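Local coordinates for Arf-GAP domain and FG repeat-containing protein 1 (Homo sapiens, PDB 2OLM) that acts during HIV-1 infection as a cofactor for Rev, promoting movement of viral RNAs from the nuclear periphery to the cytoplasm, and is required for vesicle docking or fusion in acrosome biogenesis, at residues K27-D32 with Q117-K122; Y38-V43 with P60-K65; G44-T49 with H83-C88; L93-D98 with W125-E130. All blocks are in the same frame, centred on the assembly; numbering follows the deposited sequence.

Contact 1. Residues K27-D32 with Q117-K122. With ZN (zinc ion), chain B.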
loop_
_atom_site.group_PDB
_atom_site.type_symbol
_atom_site.label_atom_id
_atom_site.label_comp_id
_atom_site.label_asym_id
_atom_site.label_seq_id
_atom_site.Cartn_x
_atom_site.Cartn_y
_atom_site.Cartn_z
ATOM N N LYS A 27 0.467 15.285 -5.359
ATOM C CA LYS A 27 0.103 15.741 -6.676
ATOM C C LYS A 27 1.213 15.343 -7.634
ATOM O O LYS A 27 2.392 15.359 -7.268
ATOM C CB LYS A 27 -0.055 17.272 -6.696
ATOM C CG LYS A 27 -1.222 17.760 -5.857
ATOM C CD LYS A 27 -2.526 17.371 -6.465
ATOM N N CYS A 28 0.800 14.980 -8.848
ATOM C CA CYS A 28 1.738 14.641 -9.962
ATOM C C CYS A 28 2.794 15.732 -10.068
ATOM O O CYS A 28 2.465 16.902 -10.175
ATOM C CB CYS A 28 0.989 14.535 -11.265
ATOM S SG CYS A 28 2.067 14.228 -12.622
ATOM N N PHE A 29 4.079 15.349 -10.115
ATOM C CA PHE A 29 5.178 16.314 -10.244
ATOM C C PHE A 29 5.132 17.084 -11.557
ATOM O O PHE A 29 5.643 18.195 -11.623
ATOM C CB PHE A 29 6.501 15.603 -10.142
ATOM C CG PHE A 29 7.656 16.528 -10.191
ATOM C CD1 PHE A 29 7.774 17.543 -9.284
ATOM C CD2 PHE A 29 8.635 16.377 -11.170
ATOM C CE1 PHE A 29 8.806 18.467 -9.377
ATOM C CE2 PHE A 29 9.695 17.275 -11.237
ATOM C CZ PHE A 29 9.780 18.299 -10.337
ATOM N N ASP A 30 4.598 16.510 -12.616
ATOM C CA ASP A 30 4.634 17.128 -13.914
ATOM C C ASP A 30 3.433 17.973 -14.276
ATOM O O ASP A 30 3.588 19.049 -14.870
ATOM C CB ASP A 30 4.966 16.089 -15.022
ATOM C CG ASP A 30 6.367 15.545 -14.866
ATOM O OD1 ASP A 30 7.316 16.392 -14.743
ATOM O OD2 ASP A 30 6.529 14.308 -14.832
ATOM N N CYS A 31 2.237 17.509 -13.946
ATOM C CA CYS A 31 1.032 18.314 -14.222
ATOM C C CYS A 31 0.385 18.982 -13.021
ATOM O O CYS A 31 -0.427 19.915 -13.229
ATOM C CB CYS A 31 -0.016 17.496 -14.983
ATOM S SG CYS A 31 -0.867 16.225 -14.010
ATOM N N ASP A 32 0.670 18.514 -11.809
ATOM C CA ASP A 32 0.077 19.070 -10.583
ATOM C C ASP A 32 -1.445 18.996 -10.586
ATOM O O ASP A 32 -2.085 19.731 -9.822
ATOM C CB ASP A 32 0.535 20.533 -10.385
ATOM C CG ASP A 32 0.333 21.023 -8.970
ATOM O OD1 ASP A 32 0.725 20.320 -8.050
ATOM O OD2 ASP A 32 -0.236 22.139 -8.790
ATOM N N GLN A 117 10.184 17.903 -22.615
ATOM C CA GLN A 117 11.498 18.157 -23.226
ATOM C C GLN A 117 12.160 19.413 -22.678
ATOM O O GLN A 117 13.350 19.409 -22.377
ATOM C CB GLN A 117 11.431 18.194 -24.741
ATOM C CG GLN A 117 11.147 16.842 -25.341
ATOM C CD GLN A 117 11.074 16.843 -26.850
ATOM O OE1 GLN A 117 11.157 15.774 -27.455
ATOM N NE2 GLN A 117 10.912 18.008 -27.464
ATOM N N GLU A 118 11.376 20.491 -22.576
ATOM C CA GLU A 118 11.938 21.729 -22.024
ATOM C C GLU A 118 12.343 21.543 -20.589
ATOM O O GLU A 118 13.371 22.053 -20.170
ATOM C CB GLU A 118 10.965 22.890 -22.209
ATOM C CG GLU A 118 10.986 23.389 -23.648
ATOM C CD GLU A 118 10.325 24.708 -23.840
ATOM O OE1 GLU A 118 9.574 25.145 -22.931
ATOM O OE2 GLU A 118 10.529 25.257 -24.947
ATOM N N LYS A 119 11.582 20.752 -19.847
ATOM C CA LYS A 119 11.819 20.574 -18.408
ATOM C C LYS A 119 13.085 19.747 -18.150
ATOM O O LYS A 119 13.939 20.115 -17.342
ATOM C CB LYS A 119 10.598 19.929 -17.730
ATOM C CG LYS A 119 10.662 19.789 -16.254
ATOM C CD LYS A 119 9.299 19.368 -15.692
ATOM C CE LYS A 119 9.329 19.153 -14.203
ATOM N NZ LYS A 119 7.966 18.780 -13.608
ATOM N N TYR A 120 13.158 18.594 -18.815
ATOM C CA TYR A 120 14.158 17.582 -18.488
ATOM C C TYR A 120 15.348 17.551 -19.423
ATOM O O TYR A 120 16.439 17.240 -18.979
ATOM C CB TYR A 120 13.523 16.167 -18.417
ATOM C CG TYR A 120 12.520 16.037 -17.294
ATOM C CD1 TYR A 120 12.913 16.031 -15.963
ATOM C CD2 TYR A 120 11.176 15.963 -17.563
ATOM C CE1 TYR A 120 11.974 15.947 -14.937
ATOM C CE2 TYR A 120 10.245 15.871 -16.559
ATOM C CZ TYR A 120 10.653 15.870 -15.239
ATOM O OH TYR A 120 9.777 15.788 -14.177
ATOM N N GLU A 121 15.128 17.837 -20.706
ATOM C CA GLU A 121 16.199 17.727 -21.716
ATOM C C GLU A 121 16.898 19.065 -21.922
ATOM O O GLU A 121 18.128 19.185 -21.751
ATOM C CB GLU A 121 15.663 17.162 -23.033
ATOM C CG GLU A 121 14.972 15.805 -22.901
ATOM C CD GLU A 121 14.524 15.194 -24.202
ATOM O OE1 GLU A 121 14.661 15.838 -25.254
ATOM O OE2 GLU A 121 14.042 14.052 -24.149
ATOM N N LYS A 122 16.101 20.086 -22.243
ATOM C CA LYS A 122 16.653 21.421 -22.457
ATOM C C LYS A 122 16.903 22.168 -21.141
ATOM O O LYS A 122 17.645 23.142 -21.143
ATOM C CB LYS A 122 15.746 22.215 -23.358
ATOM C CG LYS A 122 15.550 21.549 -24.735
ATOM C CD LYS A 122 14.593 22.285 -25.587
ATOM C CE LYS A 122 14.368 21.583 -26.911
ATOM N NZ LYS A 122 13.063 21.996 -27.504
HETATM ZN ZN ZN B . 0.414 14.353 -14.358
HETATM O O HOH W 1 8.702 13.313 -13.531
HETATM O O HOH W 2 5.852 20.560 -14.177
#

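Contact 2. Residues Y38-V43 with P60-K65. With SO4 (sulfate ion), chain C.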
loop_
_atom_site.group_PDB
_atom_site.type_symbol
_atom_site.label_atom_id
_atom_site.label_comp_id
_atom_site.label_asym_id
_atom_site.label_seq_id
_atom_site.Cartn_x
_atom_site.Cartn_y
_atom_site.Cartn_z
ATOM N N TYR A 38 2.246 6.470 -10.448
ATOM C CA TYR A 38 3.554 5.900 -10.807
ATOM C C TYR A 38 4.666 6.682 -10.132
ATOM O O TYR A 38 4.492 7.825 -9.760
ATOM C CB TYR A 38 3.775 5.929 -12.331
ATOM C CG TYR A 38 2.890 4.890 -13.008
ATOM C CD1 TYR A 38 3.404 3.673 -13.418
ATOM C CD2 TYR A 38 1.541 5.111 -13.153
ATOM C CE1 TYR A 38 2.603 2.703 -13.960
ATOM C CE2 TYR A 38 0.721 4.136 -13.705
ATOM C CZ TYR A 38 1.259 2.949 -14.086
ATOM O OH TYR A 38 0.413 1.951 -14.583
ATOM N N VAL A 39 5.792 6.015 -9.959
ATOM C CA VAL A 39 7.043 6.733 -9.670
ATOM C C VAL A 39 7.893 6.767 -10.922
ATOM O O VAL A 39 7.989 5.802 -11.690
ATOM C CB VAL A 39 7.875 6.154 -8.524
ATOM C CG1 VAL A 39 7.180 6.398 -7.139
ATOM C CG2 VAL A 39 8.189 4.694 -8.771
ATOM N N ASN A 40 8.481 7.943 -11.153
ATOM C CA ASN A 40 9.431 8.151 -12.216
ATOM C C ASN A 40 10.790 7.951 -11.594
ATOM O O ASN A 40 11.313 8.822 -10.899
ATOM C CB ASN A 40 9.298 9.520 -12.832
ATOM C CG ASN A 40 10.333 9.800 -13.858
ATOM O OD1 ASN A 40 11.209 8.981 -14.047
ATOM N ND2 ASN A 40 10.244 10.963 -14.539
ATOM N N MET A 41 11.340 6.750 -11.780
ATOM C CA MET A 41 12.630 6.371 -11.208
ATOM C C MET A 41 13.822 7.070 -11.821
ATOM O O MET A 41 14.877 7.118 -11.221
ATOM C CB MET A 41 12.829 4.834 -11.332
ATOM C CG MET A 41 11.974 4.020 -10.317
ATOM S SD MET A 41 12.245 4.452 -8.579
ATOM C CE MET A 41 13.960 4.384 -8.465
ATOM N N THR A 42 13.656 7.628 -13.001
ATOM C CA THR A 42 14.716 8.398 -13.641
ATOM C C THR A 42 15.091 9.620 -12.841
ATOM O O THR A 42 16.281 9.926 -12.698
ATOM C CB THR A 42 14.315 8.754 -15.088
ATOM O OG1 THR A 42 14.173 7.553 -15.859
ATOM C CG2 THR A 42 15.323 9.706 -15.751
ATOM N N VAL A 43 14.089 10.338 -12.295
ATOM C CA VAL A 43 14.355 11.515 -11.502
ATOM C C VAL A 43 13.942 11.423 -10.039
ATOM O O VAL A 43 14.345 12.283 -9.240
ATOM C CB VAL A 43 13.746 12.790 -12.085
ATOM C CG1 VAL A 43 14.266 13.030 -13.518
ATOM C CG2 VAL A 43 12.218 12.782 -12.044
ATOM N N PRO A 60 16.074 9.772 -24.429
ATOM C CA PRO A 60 15.633 8.497 -23.871
ATOM C C PRO A 60 14.409 8.655 -22.962
ATOM O O PRO A 60 14.217 9.713 -22.340
ATOM C CB PRO A 60 16.854 7.994 -23.079
ATOM C CG PRO A 60 17.995 8.889 -23.507
ATOM C CD PRO A 60 17.352 10.176 -23.851
ATOM N N PRO A 61 13.593 7.597 -22.875
ATOM C CA PRO A 61 12.377 7.712 -22.066
ATOM C C PRO A 61 12.642 7.588 -20.605
ATOM O O PRO A 61 13.573 6.890 -20.210
ATOM C CB PRO A 61 11.540 6.510 -22.516
ATOM C CG PRO A 61 12.561 5.510 -22.976
ATOM C CD PRO A 61 13.681 6.268 -23.546
ATOM N N HIS A 62 11.801 8.184 -19.777
ATOM C CA HIS A 62 11.911 8.047 -18.328
ATOM C C HIS A 62 11.276 6.727 -17.862
ATOM O O HIS A 62 10.312 6.259 -18.487
ATOM C CB HIS A 62 11.314 9.242 -17.605
ATOM C CG HIS A 62 12.128 10.499 -17.735
ATOM N ND1 HIS A 62 12.146 11.480 -16.772
ATOM C CD2 HIS A 62 13.007 10.900 -18.688
ATOM C CE1 HIS A 62 12.954 12.454 -17.153
ATOM N NE2 HIS A 62 13.501 12.125 -18.302
ATOM N N ARG A 63 11.816 6.179 -16.794
ATOM C CA ARG A 63 11.447 4.874 -16.296
ATOM C C ARG A 63 10.391 5.012 -15.240
ATOM O O ARG A 63 10.678 5.411 -14.132
ATOM C CB ARG A 63 12.682 4.208 -15.698
ATOM C CG ARG A 63 12.535 2.745 -15.377
ATOM C CD ARG A 63 12.396 1.867 -16.596
ATOM N NE ARG A 63 12.465 0.469 -16.172
ATOM C CZ ARG A 63 11.440 -0.251 -15.756
ATOM N NH1 ARG A 63 10.196 0.192 -15.829
ATOM N NH2 ARG A 63 11.645 -1.465 -15.310
ATOM N N VAL A 64 9.161 4.643 -15.566
ATOM C CA VAL A 64 8.037 4.752 -14.626
ATOM C C VAL A 64 7.601 3.373 -14.154
ATOM O O VAL A 64 7.542 2.434 -14.949
ATOM C CB VAL A 64 6.869 5.520 -15.231
ATOM C CG1 VAL A 64 7.268 6.992 -15.562
ATOM C CG2 VAL A 64 6.318 4.799 -16.488
ATOM N N LYS A 65 7.280 3.279 -12.868
ATOM C CA LYS A 65 6.878 2.055 -12.233
ATOM C C LYS A 65 5.641 2.311 -11.390
ATOM O O LYS A 65 5.499 3.334 -10.704
ATOM C CB LYS A 65 7.981 1.531 -11.349
ATOM C CG LYS A 65 9.251 1.192 -12.122
ATOM C CD LYS A 65 10.258 0.415 -11.268
ATOM C CE LYS A 65 11.446 0.015 -12.061
ATOM N NZ LYS A 65 12.241 -1.050 -11.335
HETATM S S SO4 C . 8.162 -2.619 -14.244
HETATM O O1 SO4 C . 9.570 -2.987 -14.081
HETATM O O2 SO4 C . 7.633 -2.129 -13.008
HETATM O O3 SO4 C . 7.460 -3.849 -14.674
HETATM O O4 SO4 C . 8.009 -1.581 -15.309
#

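Contact 3. Residues G44-T49 with H83-C88. With ZN (zinc ion), chain B.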
loop_
_atom_site.group_PDB
_atom_site.type_symbol
_atom_site.label_atom_id
_atom_site.label_comp_id
_atom_site.label_asym_id
_atom_site.label_seq_id
_atom_site.Cartn_x
_atom_site.Cartn_y
_atom_site.Cartn_z
ATOM N N GLY A 44 13.175 10.387 -9.658
ATOM C CA GLY A 44 12.737 10.238 -8.267
ATOM C C GLY A 44 11.474 10.986 -7.909
ATOM O O GLY A 44 11.363 11.514 -6.795
ATOM N N SER A 45 10.528 11.058 -8.831
ATOM C CA SER A 45 9.280 11.816 -8.659
ATOM C C SER A 45 8.098 10.876 -8.633
ATOM O O SER A 45 8.185 9.695 -8.974
ATOM C CB SER A 45 9.087 12.834 -9.782
ATOM O OG SER A 45 9.004 12.150 -11.006
ATOM N N PHE A 46 6.959 11.445 -8.246
ATOM C CA PHE A 46 5.658 10.755 -8.210
ATOM C C PHE A 46 4.761 11.410 -9.207
ATOM O O PHE A 46 4.538 12.627 -9.137
ATOM C CB PHE A 46 5.056 10.831 -6.774
ATOM C CG PHE A 46 5.846 10.104 -5.755
ATOM C CD1 PHE A 46 5.474 8.838 -5.347
ATOM C CD2 PHE A 46 6.985 10.639 -5.216
ATOM C CE1 PHE A 46 6.227 8.132 -4.425
ATOM C CE2 PHE A 46 7.731 9.939 -4.299
ATOM C CZ PHE A 46 7.342 8.692 -3.888
ATOM N N VAL A 47 4.247 10.635 -10.188
ATOM C CA VAL A 47 3.548 11.175 -11.362
ATOM C C VAL A 47 2.243 10.397 -11.632
ATOM O O VAL A 47 2.090 9.271 -11.192
ATOM C CB VAL A 47 4.433 11.143 -12.645
ATOM C CG1 VAL A 47 5.578 12.125 -12.467
ATOM C CG2 VAL A 47 5.029 9.731 -12.874
ATOM N N CYS A 48 1.364 10.996 -12.407
ATOM C CA CYS A 48 0.063 10.400 -12.754
ATOM C C CYS A 48 0.226 9.524 -14.011
ATOM O O CYS A 48 1.306 9.486 -14.640
ATOM C CB CYS A 48 -0.968 11.521 -12.996
ATOM S SG CYS A 48 -0.847 12.428 -14.536
ATOM N N THR A 49 -0.827 8.789 -14.405
ATOM C CA THR A 49 -0.743 7.922 -15.538
ATOM C C THR A 49 -0.564 8.609 -16.857
ATOM O O THR A 49 0.212 8.173 -17.709
ATOM C CB THR A 49 -1.990 6.999 -15.546
ATOM O OG1 THR A 49 -2.037 6.304 -14.283
ATOM C CG2 THR A 49 -1.944 6.075 -16.737
ATOM N N HIS A 83 14.851 11.778 -2.769
ATOM C CA HIS A 83 14.296 12.607 -3.822
ATOM C C HIS A 83 12.842 12.937 -3.497
ATOM O O HIS A 83 12.598 13.552 -2.447
ATOM C CB HIS A 83 14.543 11.952 -5.203
ATOM C CG HIS A 83 15.983 11.902 -5.552
ATOM N ND1 HIS A 83 16.831 10.951 -5.037
ATOM C CD2 HIS A 83 16.752 12.781 -6.239
ATOM C CE1 HIS A 83 18.060 11.204 -5.469
ATOM N NE2 HIS A 83 18.037 12.318 -6.178
ATOM N N GLY A 84 11.873 12.528 -4.317
ATOM C CA GLY A 84 10.506 13.027 -4.169
ATOM C C GLY A 84 10.263 14.364 -4.780
ATOM O O GLY A 84 11.215 15.010 -5.259
ATOM N N ASN A 85 9.008 14.803 -4.757
ATOM C CA ASN A 85 8.576 15.943 -5.530
ATOM C C ASN A 85 9.090 17.271 -5.032
ATOM O O ASN A 85 9.260 18.173 -5.838
ATOM C CB ASN A 85 7.050 15.980 -5.706
ATOM C CG ASN A 85 6.550 14.867 -6.612
ATOM O OD1 ASN A 85 7.355 14.101 -7.154
ATOM N ND2 ASN A 85 5.219 14.772 -6.804
ATOM N N GLU A 86 9.364 17.387 -3.744
ATOM C CA GLU A 86 9.916 18.659 -3.246
ATOM C C GLU A 86 11.367 18.820 -3.683
ATOM O O GLU A 86 11.749 19.881 -4.240
ATOM C CB GLU A 86 9.800 18.774 -1.740
ATOM C CG GLU A 86 10.262 20.154 -1.211
ATOM C CD GLU A 86 10.073 20.266 0.298
ATOM O OE1 GLU A 86 10.146 19.215 0.975
ATOM O OE2 GLU A 86 9.873 21.411 0.798
ATOM N N VAL A 87 12.195 17.798 -3.461
ATOM C CA VAL A 87 13.577 17.805 -3.953
ATOM C C VAL A 87 13.588 18.020 -5.464
ATOM O O VAL A 87 14.349 18.840 -5.993
ATOM C CB VAL A 87 14.305 16.522 -3.588
ATOM C CG1 VAL A 87 15.639 16.375 -4.340
ATOM C CG2 VAL A 87 14.537 16.470 -2.088
ATOM N N CYS A 88 12.758 17.304 -6.206
ATOM C CA CYS A 88 12.725 17.449 -7.665
ATOM C C CYS A 88 12.299 18.859 -8.084
ATOM O O CYS A 88 12.776 19.380 -9.099
ATOM C CB CYS A 88 11.806 16.412 -8.318
ATOM S SG CYS A 88 12.495 14.719 -8.297
HETATM ZN ZN ZN B . 0.414 14.353 -14.358
#

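Contact 4. Residues L93-D98 with W125-E130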
loop_
_atom_site.group_PDB
_atom_site.type_symbol
_atom_site.label_atom_id
_atom_site.label_comp_id
_atom_site.label_asym_id
_atom_site.label_seq_id
_atom_site.Cartn_x
_atom_site.Cartn_y
_atom_site.Cartn_z
ATOM N N LEU A 93 12.400 22.406 -11.498
ATOM C CA LEU A 93 11.549 23.571 -11.522
ATOM C C LEU A 93 12.158 24.663 -10.618
ATOM O O LEU A 93 11.430 25.554 -10.157
ATOM C CB LEU A 93 10.118 23.245 -11.039
ATOM C CG LEU A 93 9.371 22.233 -11.879
ATOM C CD1 LEU A 93 8.089 21.837 -11.169
ATOM C CD2 LEU A 93 9.123 22.756 -13.293
ATOM N N GLY A 94 13.465 24.650 -10.397
ATOM C CA GLY A 94 14.071 25.630 -9.481
ATOM C C GLY A 94 13.891 27.051 -9.931
ATOM O O GLY A 94 13.850 27.971 -9.081
ATOM N N LEU A 95 13.761 27.290 -11.226
ATOM C CA LEU A 95 13.565 28.663 -11.796
ATOM C C LEU A 95 12.128 28.934 -12.230
ATOM O O LEU A 95 11.818 30.020 -12.712
ATOM C CB LEU A 95 14.556 28.917 -12.964
ATOM C CG LEU A 95 16.001 28.626 -12.636
ATOM C CD1 LEU A 95 16.892 28.893 -13.874
ATOM C CD2 LEU A 95 16.478 29.431 -11.396
ATOM N N PHE A 96 11.264 27.940 -12.116
ATOM C CA PHE A 96 9.850 28.015 -12.548
ATOM C C PHE A 96 9.027 28.833 -11.563
ATOM O O PHE A 96 9.149 28.663 -10.365
ATOM C CB PHE A 96 9.322 26.576 -12.658
ATOM C CG PHE A 96 7.973 26.410 -13.273
ATOM C CD1 PHE A 96 7.821 26.080 -14.601
ATOM C CD2 PHE A 96 6.835 26.524 -12.501
ATOM C CE1 PHE A 96 6.522 25.877 -15.166
ATOM C CE2 PHE A 96 5.585 26.354 -13.042
ATOM C CZ PHE A 96 5.422 26.018 -14.361
ATOM N N ASP A 97 8.206 29.726 -12.109
ATOM C CA ASP A 97 7.267 30.498 -11.299
ATOM C C ASP A 97 5.883 29.909 -11.406
ATOM O O ASP A 97 5.313 29.830 -12.487
ATOM C CB ASP A 97 7.275 31.939 -11.703
ATOM C CG ASP A 97 6.575 32.793 -10.715
ATOM O OD1 ASP A 97 7.242 33.366 -9.834
ATOM O OD2 ASP A 97 5.325 32.823 -10.733
ATOM N N ASP A 98 5.343 29.485 -10.266
ATOM C CA ASP A 98 4.039 28.804 -10.231
ATOM C C ASP A 98 2.895 29.680 -10.648
ATOM O O ASP A 98 1.815 29.151 -10.963
ATOM C CB ASP A 98 3.771 28.291 -8.837
ATOM C CG ASP A 98 4.714 27.162 -8.411
ATOM O OD1 ASP A 98 5.255 26.436 -9.276
ATOM O OD2 ASP A 98 4.865 27.010 -7.197
ATOM N N TRP A 125 14.199 25.397 -16.736
ATOM C CA TRP A 125 13.940 25.958 -15.384
ATOM C C TRP A 125 14.853 25.357 -14.343
ATOM O O TRP A 125 14.530 25.324 -13.158
ATOM C CB TRP A 125 12.464 25.713 -14.972
ATOM C CG TRP A 125 11.484 26.263 -15.927
ATOM C CD1 TRP A 125 11.093 27.588 -16.042
ATOM C CD2 TRP A 125 10.738 25.556 -16.946
ATOM N NE1 TRP A 125 10.167 27.725 -17.041
ATOM C CE2 TRP A 125 9.937 26.490 -17.614
ATOM C CE3 TRP A 125 10.666 24.208 -17.336
ATOM C CZ2 TRP A 125 9.094 26.137 -18.660
ATOM C CZ3 TRP A 125 9.828 23.870 -18.376
ATOM C CH2 TRP A 125 9.049 24.823 -19.017
ATOM N N TYR A 126 16.006 24.841 -14.787
ATOM C CA TYR A 126 16.811 23.923 -14.005
ATOM C C TYR A 126 17.826 24.627 -13.108
ATOM O O TYR A 126 18.519 25.558 -13.556
ATOM C CB TYR A 126 17.547 23.024 -15.003
ATOM C CG TYR A 126 18.511 21.976 -14.475
ATOM C CD1 TYR A 126 18.062 20.710 -14.112
ATOM C CD2 TYR A 126 19.879 22.210 -14.425
ATOM C CE1 TYR A 126 18.938 19.732 -13.667
ATOM C CE2 TYR A 126 20.739 21.256 -14.015
ATOM C CZ TYR A 126 20.282 20.005 -13.633
ATOM O OH TYR A 126 21.179 19.015 -13.248
ATOM N N VAL A 127 17.944 24.158 -11.869
ATOM C CA VAL A 127 19.032 24.511 -10.957
ATOM C C VAL A 127 19.777 23.213 -10.608
ATOM O O VAL A 127 19.148 22.228 -10.232
ATOM C CB VAL A 127 18.489 25.166 -9.675
ATOM C CG1 VAL A 127 19.644 25.455 -8.681
ATOM C CG2 VAL A 127 17.725 26.448 -10.006
ATOM N N PRO A 128 21.105 23.191 -10.798
ATOM C CA PRO A 128 21.834 21.938 -10.551
ATOM C C PRO A 128 21.642 21.425 -9.134
ATOM O O PRO A 128 21.529 22.221 -8.190
ATOM C CB PRO A 128 23.302 22.345 -10.782
ATOM C CG PRO A 128 23.262 23.493 -11.641
ATOM C CD PRO A 128 21.982 24.238 -11.337
ATOM N N PRO A 129 21.575 20.104 -8.964
ATOM C CA PRO A 129 21.292 19.557 -7.651
ATOM C C PRO A 129 22.160 20.013 -6.494
ATOM O O PRO A 129 21.649 20.152 -5.397
ATOM C CB PRO A 129 21.432 18.038 -7.859
ATOM C CG PRO A 129 21.216 17.837 -9.278
ATOM C CD PRO A 129 21.612 19.057 -9.997
ATOM N N GLU A 130 23.441 20.242 -6.746
ATOM C CA GLU A 130 24.347 20.718 -5.696
ATOM C C GLU A 130 23.924 22.072 -5.164
ATOM O O GLU A 130 23.941 22.285 -3.954
ATOM C CB GLU A 130 25.793 20.784 -6.212
#

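Contact 1. Residues K27-D32 with Q117-K122
The carboxylate of D30 receives two neighbouring side chains of helix 109-121, K119 and Y120, on a single oxygen. Y120 OH donates to the syn lone pair of D30 OD1 at 2.6 Å, with the tyrosine ring turned 88° from the carboxylate plane. K119 NZ reaches the same oxygen from the anti side at 2.7 Å, tilted 23° out of that plane, and completes a buried salt bridge. Beyond CG the lysine chain is fully extended, which carries K119 NZ over one face of the F29 ring, 3.7 Å from its centroid, as a cation-pi contact. Two waters complete the network. One donates to both D30 OD2 and Y120 OH, while the other accepts from K119 NZ and donates to the backbone oxygen D30 O. The same loop belongs to the four-cysteine zinc finger: C28 SG and C31 SG bind the zinc ion together with C48 and C51, and C31 N donates to C28 SG at 3.5 Å in a nearly straight bond. With a lysine, a tyrosine hydroxyl and a water around it, the carboxylate is probably held as the anion, locking the zinc-binding loop of the Arf-GAP domain to the helix.

Contact 2. Residues Y38-V43 with P60-K65
N40 meets H62 on the closely packed side of this contact: N40 ND2 donates to H62 ND1 at 3.0 Å, an almost straight bond lying in both the imidazole and the amide plane, although those planes stand 57° apart. The bond identifies ND1 as an acceptor. One face of the same ring carries the methyl T42 CG2, centred 3.7 Å from the centroid in a CH-pi contact. V43 CG1 also touches the imidazole, and beyond the two segments Y120 meets it edge-to-face. With its methyl on the ring, T42 is left with OG1 beside its own backbone N (chi1 -64°), where it accepts from R63 N at 2.9 Å. The amide of N40 is used at both ends, since N40 OD1 accepts from T42 N and closes an Asx turn.

On the strand side of this turn the two chains run antiparallel, 38-40 at the centre of the three-stranded sheet of the Arf-GAP zinc-finger region and 64-66 at one border. V39 and K65 form a hydrogen-bonded pair through two backbone bonds, whereas N40 and V64 are a non-hydrogen-bonded pair; one more backbone bond, M41 N to R63 O, follows beyond the strand end.

The outer side is looser. M41 CG only brushes the aliphatic chain of K65 at K65 CD, 4.1 Å away, and K65 NZ turns to a salt bridge with E76. R63 reaches outward, its guanidinium edge gripping a sulfate ion, probably from the crystallisation liquor, through R63 NH1 to O4 and R63 NH2 to O1, both 2.9 Å, while K65 CE lies over one guanidinium face.

Contact 3. Residues G44-T49 with H83-C88
The F46 ring presents its edge to the start of helix 84-92, with N85 OD1 near the ring plane and G84 CA beside F46 CE2 at 4.2 Å. Elsewhere round the phenyl group are V39 of the neighbouring strand and M19 and T20 of helix 3-20. The second flat group, the N85 amide, is turned 68° from the ring and faces the backbone of F46 instead, where it acts at both ends. N85 OD1 accepts from F46 N at 2.9 Å, with the donor tilted 16° from the carbonyl plane, and N85 ND2 donates to a lone pair of F46 O at 3.2 Å. An amide bonded in this way is fixed in rotation, and N85 ND2 has a further acceptor in H24 O.

In effect, the side chain of N85 pairs with one residue of strand 45-47, a border strand of the zinc-finger sheet, and couples it to helix 84-92, whose first turn makes an angle of 114° with the strand direction. The strand opens with a G1 beta bulge, in which G44 and S45 both face N40. G44 O accepts from G84 N at 2.7 Å. Both glycines adopt positive phi, and G44 O lies 3.6 Å from H83 CB. C88 SG packs beside G44 O, 3.7 Å away, and near S45 CB. At the other end of the strand, C48 SG supplies one of the zinc ligands, at 2.3 Å.

Contact 4. Residues L93-D98 with W125-E130
F96 and W125 meet because their first torsions set them side by side and pointing the same way: F96 CG stands opposite its backbone N (chi1 -171°), while W125 CG stands opposite its carbonyl carbon (chi1 -57°). The phenyl group turns its edge to the indole face. F96 CD1 lies 3.6 Å above the indole plane, displaced toward the rim, and comes within 3.7 Å of W125 CE2; the phenyl plane stands 74° from the five-membered ring of W125, making this an edge-to-face, or T-shaped, pair. F115 meets the tryptophan ring from helix 109-121, while S101 and I103 border F96.

Next to the aromatic pair, residues L93 to F96 form a type I beta turn, closed by F96 N to L93 O at 3.1 Å. Within that turn, L95 N donates across to W125 O at 2.9 Å, from above the carbonyl plane and not on a lone pair. The L95 side chain reaches across to V127, with L95 CD2 against V127 CG2 at 3.5 Å, the two side chains crossing at about a right angle. V127 CG2 also rests on G94 CA, 3.8 Å away.

One backbone hydrogen bond joins the two segments, and aromatic and aliphatic surfaces supply the rest. The result is a largely apolar clasp between the turn after helix 84-92 and the chain leading into helix 129-133, near the surface of the Arf-GAP domain.

Overall arrangement
Following the chain from the N terminus, residues 27-32 come first and are met again only by 117-122, so contact 1 closes the longest loop, with 84 residues between its segments. Inside it lie contacts 2 and 3, which cross: 44-49 leaves before 60-65 returns to 38-43 and closes contact 2, and 83-88 then closes contact 3. Strands 38-40 and 45-47 are neighbours, so these two contacts share a sheet, while contacts 1 and 3 share the zinc ion. Contact 4 opens at 93-98 within the loop of contact 1 but closes beyond it at 125-130, crossing it. Together they tie the zinc finger and sheet to helices 84-92 and 109-121 and the C-terminal segment.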